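PDB 3QY7: tyrosine-protein phosphatase YwqE from Bacillus subtilis, which removes the phosphate from phosphotyrosine residues of the proteins YwqD, YwqF and Ssb, using manganese as cofactor. Local coordinates for residues 60-65 with 73-78; 136-141 with 173-178. All blocks are in the same frame, centred on the assembly; numbering follows the deposited sequence.

In the fold
Both contacts join parts of a single TIM-barrel-like chain of the PHP type, on opposite sides of its centre, with their own centres about 30 Å apart. They share no helix or strand. Contact 1 packs helix 52-68 on strand 74-76, and its chemistry is polar: a side-chain amide pairs with the strand backbone, next to a small apolar touch. Contact 2 sets helix 173-184 against the 3-10 turn that follows strand 131-135, and no hydrogen bond crosses it. Each is mostly buried, with one exposed residue, His74 in contact 1 and Arg139 in contact 2. Only contact 2 includes a metal ligand, His136; in contact 1 the Val75 side chain stays about 14 Å from an iron.

Contact 1 (60-65 with 73-78)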
# COMPACT_ATOMS: atom_id res chain seq x y z
N ASP A 60 -3.38 -6.32 -17.53
CA ASP A 60 -4.35 -6.67 -18.55
C ASP A 60 -4.34 -8.18 -18.77
O ASP A 60 -5.39 -8.81 -18.83
CB ASP A 60 -4.01 -5.95 -19.86
CG ASP A 60 -4.41 -4.47 -19.88
OD1 ASP A 60 -4.00 -3.79 -20.84
OD2 ASP A 60 -5.12 -3.97 -18.98
N GLN A 61 -3.14 -8.77 -18.88
CA GLN A 61 -3.00 -10.22 -19.05
C GLN A 61 -3.56 -11.01 -17.87
O GLN A 61 -4.24 -12.03 -18.07
CB GLN A 61 -1.53 -10.61 -19.28
CG GLN A 61 -0.94 -10.19 -20.64
CD GLN A 61 -1.78 -10.60 -21.83
OE1 GLN A 61 -1.92 -9.85 -22.79
NE2 GLN A 61 -2.36 -11.80 -21.76
N LEU A 62 -3.28 -10.55 -16.65
CA LEU A 62 -3.82 -11.22 -15.47
C LEU A 62 -5.35 -11.12 -15.45
O LEU A 62 -6.02 -12.11 -15.19
CB LEU A 62 -3.23 -10.69 -14.16
CG LEU A 62 -3.74 -11.37 -12.87
CD1 LEU A 62 -3.66 -12.91 -12.89
CD2 LEU A 62 -2.96 -10.82 -11.66
N ASN A 63 -5.90 -9.95 -15.77
CA ASN A 63 -7.37 -9.85 -15.87
C ASN A 63 -7.99 -10.84 -16.83
O ASN A 63 -9.01 -11.47 -16.52
CB ASN A 63 -7.82 -8.44 -16.20
CG ASN A 63 -7.71 -7.51 -15.02
OD1 ASN A 63 -7.98 -7.92 -13.88
ND2 ASN A 63 -7.31 -6.28 -15.27
N LYS A 64 -7.36 -11.02 -18.00
CA LYS A 64 -7.85 -12.00 -18.97
C LYS A 64 -7.82 -13.42 -18.40
O LYS A 64 -8.75 -14.19 -18.60
CB LYS A 64 -7.05 -11.91 -20.27
CG LYS A 64 -7.37 -10.67 -21.10
CD LYS A 64 -6.75 -10.77 -22.48
CE LYS A 64 -6.65 -9.40 -23.15
NZ LYS A 64 -5.37 -8.74 -22.75
N ARG A 65 -6.78 -13.73 -17.65
CA ARG A 65 -6.68 -15.02 -17.07
C ARG A 65 -7.69 -15.25 -15.95
O ARG A 65 -8.18 -16.31 -15.78
CB ARG A 65 -5.27 -15.21 -16.57
CG ARG A 65 -5.08 -16.39 -15.83
CD ARG A 65 -4.21 -17.31 -16.45
NE ARG A 65 -4.84 -18.63 -16.67
CZ ARG A 65 -4.32 -19.77 -16.25
NH1 ARG A 65 -3.16 -19.81 -15.65
NH2 ARG A 65 -4.94 -20.87 -16.48
N LEU A 73 -12.30 -10.97 -9.73
CA LEU A 73 -11.35 -10.00 -9.25
C LEU A 73 -10.82 -9.13 -10.37
O LEU A 73 -10.47 -9.65 -11.37
CB LEU A 73 -10.20 -10.69 -8.56
CG LEU A 73 -9.28 -9.68 -7.88
CD1 LEU A 73 -9.43 -9.64 -6.49
CD2 LEU A 73 -7.88 -9.71 -8.31
N HIS A 74 -10.73 -7.83 -10.16
CA HIS A 74 -10.21 -6.90 -11.17
C HIS A 74 -8.91 -6.28 -10.68
O HIS A 74 -8.86 -5.75 -9.57
CB HIS A 74 -11.28 -5.83 -11.44
CG HIS A 74 -10.94 -4.82 -12.50
ND1 HIS A 74 -10.19 -5.10 -13.63
CD2 HIS A 74 -11.34 -3.53 -12.64
CE1 HIS A 74 -10.11 -4.02 -14.38
NE2 HIS A 74 -10.80 -3.06 -13.81
N VAL A 75 -7.87 -6.41 -11.49
CA VAL A 75 -6.54 -5.88 -11.20
C VAL A 75 -6.32 -4.58 -11.98
O VAL A 75 -6.49 -4.53 -13.21
CB VAL A 75 -5.44 -6.91 -11.54
CG1 VAL A 75 -4.08 -6.37 -11.12
CG2 VAL A 75 -5.72 -8.22 -10.81
N LEU A 76 -5.97 -3.53 -11.24
CA LEU A 76 -5.65 -2.22 -11.80
C LEU A 76 -4.14 -1.92 -11.66
O LEU A 76 -3.46 -2.51 -10.81
CB LEU A 76 -6.49 -1.14 -11.11
CG LEU A 76 -7.98 -1.28 -11.43
CD1 LEU A 76 -8.77 -0.40 -10.50
CD2 LEU A 76 -8.25 -0.91 -12.89
N PRO A 77 -3.62 -1.00 -12.48
CA PRO A 77 -2.18 -0.78 -12.48
C PRO A 77 -1.70 0.20 -11.39
O PRO A 77 -2.44 1.10 -10.99
CB PRO A 77 -1.92 -0.20 -13.88
CG PRO A 77 -3.16 0.57 -14.16
CD PRO A 77 -4.28 -0.26 -13.57
N GLY A 78 -0.46 -0.01 -10.94
CA GLY A 78 0.20 0.84 -9.95
C GLY A 78 1.64 0.36 -9.80
O GLY A 78 2.09 -0.51 -10.54
O HOH W 1 -10.60 -9.47 -14.34
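Asn63 turns its amide from helix 52-68 onto strand 74-76, at the returning end of a beta-alpha-beta crossover that starts from strand 36-38 in this TIM-barrel-like fold. Helix and strand run antiparallel, and the axes of the segments 60-65 and 74-76 come within 7.9 Å. At Leu73 the meeting is indirect: a water sits 3.0 Å from Leu73 O and 3.1 Å from Asn63 OD1, while the leucine side chain packs on Leu66 and helix 19-31. His74 follows, exposed, its backbone bonded to Arg35 and Ile37, with the edge of its ring beside the asparagine amide and the two planes 40° apart. The main grip is on Val75. Its N donates to Asn63 OD1 at 2.8 Å in a nearly straight bond (171°), and Asn63 ND2 returns a bond of 2.8 Å to Val75 O, so two bonds fix the rotation of the amide. With CG1 of Val75 anti to the backbone N (chi1 -176°), CG2 is the methyl that meets the helix, touching CD2 of the buried Leu62 at 3.9 Å. Leu76 bonds through its backbone to Ile37 and Ala39, and its CG lies 4.0 Å above the plane of the His74 ring, offset toward the rim.

Contact 2 (136-141 with 173-178); sequences HPERNR and KQLKAF. With FE (Fe (III) ion), chain B.
Leu175 pushes its two methyls from helix 173-184 into the turn formed by residues 137-139, one against Glu138 and the other against Arg139. CD1 comes to 3.5 Å from Glu138 O, the backbone carbonyl of the turn. CD2 lies over one face of the Arg139 guanidinium, nearer its rim than its middle, with NE at 3.4 Å. The arginine chain crosses the leucine at about a right angle; it bends at chi2 (-93°), which brings its far end back to the helix although its CB points away. Arg139 also makes a cation-pi contact with Phe171.

Glu138 meets residues 173-178 with its backbone and the root of its side chain, and the rest of the side chain lies along Ser179 and Leu182 of the same helix. Its chain folds at chi2 (-78°), and OE1 is hydrogen-bonded to Ser166 OG and Thr163 OG1, so the buried carboxylate has two hydroxyl partners outside this interface. The turn follows strand 131-135 of the PHP-type TIM barrel, and an iron ligand immediately precedes it: His136 NE2 binds the ion at 2.2 Å, together with Glu80, Glu108 and two waters. Two backbone bonds close the turn, Arg139 N to His136 O at 3.0 Å and Asn140 N to Pro137 O. Asn140 then serves as N-cap of helix 141-145, its OD1 accepting from Ile143 N.

Three residues after Leu175, Phe178 meets the same Glu138 carbonyl from another direction. The ring reaches it with one edge: Glu138 O lies near the ring plane, 3.7 Å from Phe178 CD2. The same ring carbon is 4.0 Å from Glu138 CB, and Phe178 CE2 sits 3.8 Å from Glu138 CA.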
# COMPACT_ATOMS: atom_id res chain seq x y z
N HIS A 136 3.76 0.94 4.42
CA HIS A 136 4.08 0.23 5.66
C HIS A 136 5.03 0.98 6.59
O HIS A 136 6.12 0.50 6.86
CB HIS A 136 4.60 -1.19 5.38
CG HIS A 136 5.68 -1.26 4.35
ND1 HIS A 136 6.96 -0.77 4.56
CD2 HIS A 136 5.67 -1.76 3.09
CE1 HIS A 136 7.68 -0.99 3.47
NE2 HIS A 136 6.93 -1.59 2.57
N PRO A 137 4.61 2.14 7.09
CA PRO A 137 5.50 2.90 7.97
C PRO A 137 5.84 2.11 9.24
O PRO A 137 6.92 2.34 9.82
CB PRO A 137 4.69 4.16 8.30
CG PRO A 137 3.25 3.75 8.10
CD PRO A 137 3.32 2.84 6.90
N GLU A 138 4.95 1.20 9.66
CA GLU A 138 5.18 0.36 10.85
C GLU A 138 6.39 -0.57 10.71
O GLU A 138 6.95 -1.03 11.72
CB GLU A 138 3.90 -0.42 11.23
CG GLU A 138 3.63 -1.73 10.43
CD GLU A 138 3.05 -1.54 9.03
OE1 GLU A 138 2.62 -2.55 8.45
OE2 GLU A 138 3.01 -0.41 8.49
N ARG A 139 6.77 -0.87 9.48
CA ARG A 139 7.89 -1.75 9.17
C ARG A 139 9.21 -1.00 8.99
O ARG A 139 10.22 -1.61 8.63
CB ARG A 139 7.59 -2.56 7.90
CG ARG A 139 6.72 -3.79 8.10
CD ARG A 139 7.63 -4.99 8.33
NE ARG A 139 6.97 -6.25 7.98
CZ ARG A 139 7.57 -7.44 7.98
NH1 ARG A 139 8.85 -7.56 8.30
NH2 ARG A 139 6.86 -8.51 7.65
N ASN A 140 9.19 0.31 9.23
CA ASN A 140 10.39 1.13 9.12
C ASN A 140 11.08 1.27 10.49
O ASN A 140 10.46 1.72 11.45
CB ASN A 140 10.05 2.51 8.57
CG ASN A 140 11.27 3.36 8.34
OD1 ASN A 140 11.75 4.02 9.26
ND2 ASN A 140 11.77 3.36 7.12
N ARG A 141 12.36 0.89 10.54
CA ARG A 141 13.12 0.89 11.80
C ARG A 141 13.18 2.27 12.47
O ARG A 141 12.99 2.37 13.68
CB ARG A 141 14.55 0.36 11.60
CG ARG A 141 15.16 -0.28 12.86
CD ARG A 141 16.66 -0.01 13.04
NE ARG A 141 17.45 -0.21 11.82
CZ ARG A 141 18.11 -1.33 11.52
NH1 ARG A 141 18.08 -2.38 12.33
NH2 ARG A 141 18.80 -1.40 10.38
N LYS A 173 4.51 -10.21 17.31
CA LYS A 173 3.73 -9.58 18.33
C LYS A 173 4.08 -8.14 18.43
O LYS A 173 3.30 -7.34 18.86
CB LYS A 173 4.07 -10.22 19.68
CG LYS A 173 2.93 -10.75 20.43
CD LYS A 173 3.30 -11.27 21.87
CE LYS A 173 4.28 -10.43 22.65
NZ LYS A 173 4.62 -11.05 23.96
N GLN A 174 5.30 -7.86 18.07
CA GLN A 174 5.79 -6.53 18.26
C GLN A 174 5.24 -5.60 17.19
O GLN A 174 4.79 -4.56 17.49
CB GLN A 174 7.29 -6.50 18.29
CG GLN A 174 7.83 -7.13 19.54
CD GLN A 174 7.18 -6.61 20.77
OE1 GLN A 174 6.41 -7.28 21.44
NE2 GLN A 174 7.47 -5.36 21.07
N LEU A 175 5.32 -6.04 15.95
CA LEU A 175 4.78 -5.28 14.86
C LEU A 175 3.28 -4.94 15.15
O LEU A 175 2.87 -3.82 14.98
CB LEU A 175 4.98 -6.08 13.57
CG LEU A 175 5.39 -5.47 12.25
CD1 LEU A 175 6.39 -4.38 12.44
CD2 LEU A 175 5.85 -6.44 11.18
N LYS A 176 2.49 -5.90 15.64
CA LYS A 176 1.06 -5.63 15.93
C LYS A 176 0.83 -4.50 16.94
O LYS A 176 -0.00 -3.60 16.75
CB LYS A 176 0.32 -6.89 16.42
CG LYS A 176 -1.15 -6.63 16.77
CD LYS A 176 -1.87 -7.92 17.17
CE LYS A 176 -3.25 -7.59 17.70
NZ LYS A 176 -4.02 -8.81 18.07
N ALA A 177 1.54 -4.57 18.06
CA ALA A 177 1.46 -3.57 19.09
C ALA A 177 1.77 -2.16 18.57
O ALA A 177 1.05 -1.20 18.87
CB ALA A 177 2.41 -3.94 20.23
N PHE A 178 2.83 -2.05 17.77
CA PHE A 178 3.24 -0.77 17.20
C PHE A 178 2.18 -0.22 16.23
O PHE A 178 1.88 0.97 16.22
CB PHE A 178 4.60 -0.87 16.53
CG PHE A 178 5.12 0.45 16.02
CD1 PHE A 178 5.19 1.57 16.86
CD2 PHE A 178 5.54 0.58 14.71
CE1 PHE A 178 5.66 2.79 16.39
CE2 PHE A 178 6.02 1.81 14.24
CZ PHE A 178 6.07 2.90 15.07
FE FE B . 7.65 -2.56 0.72
O HOH W 2 8.58 -4.04 2.10
O HOH W 3 5.86 -3.55 0.55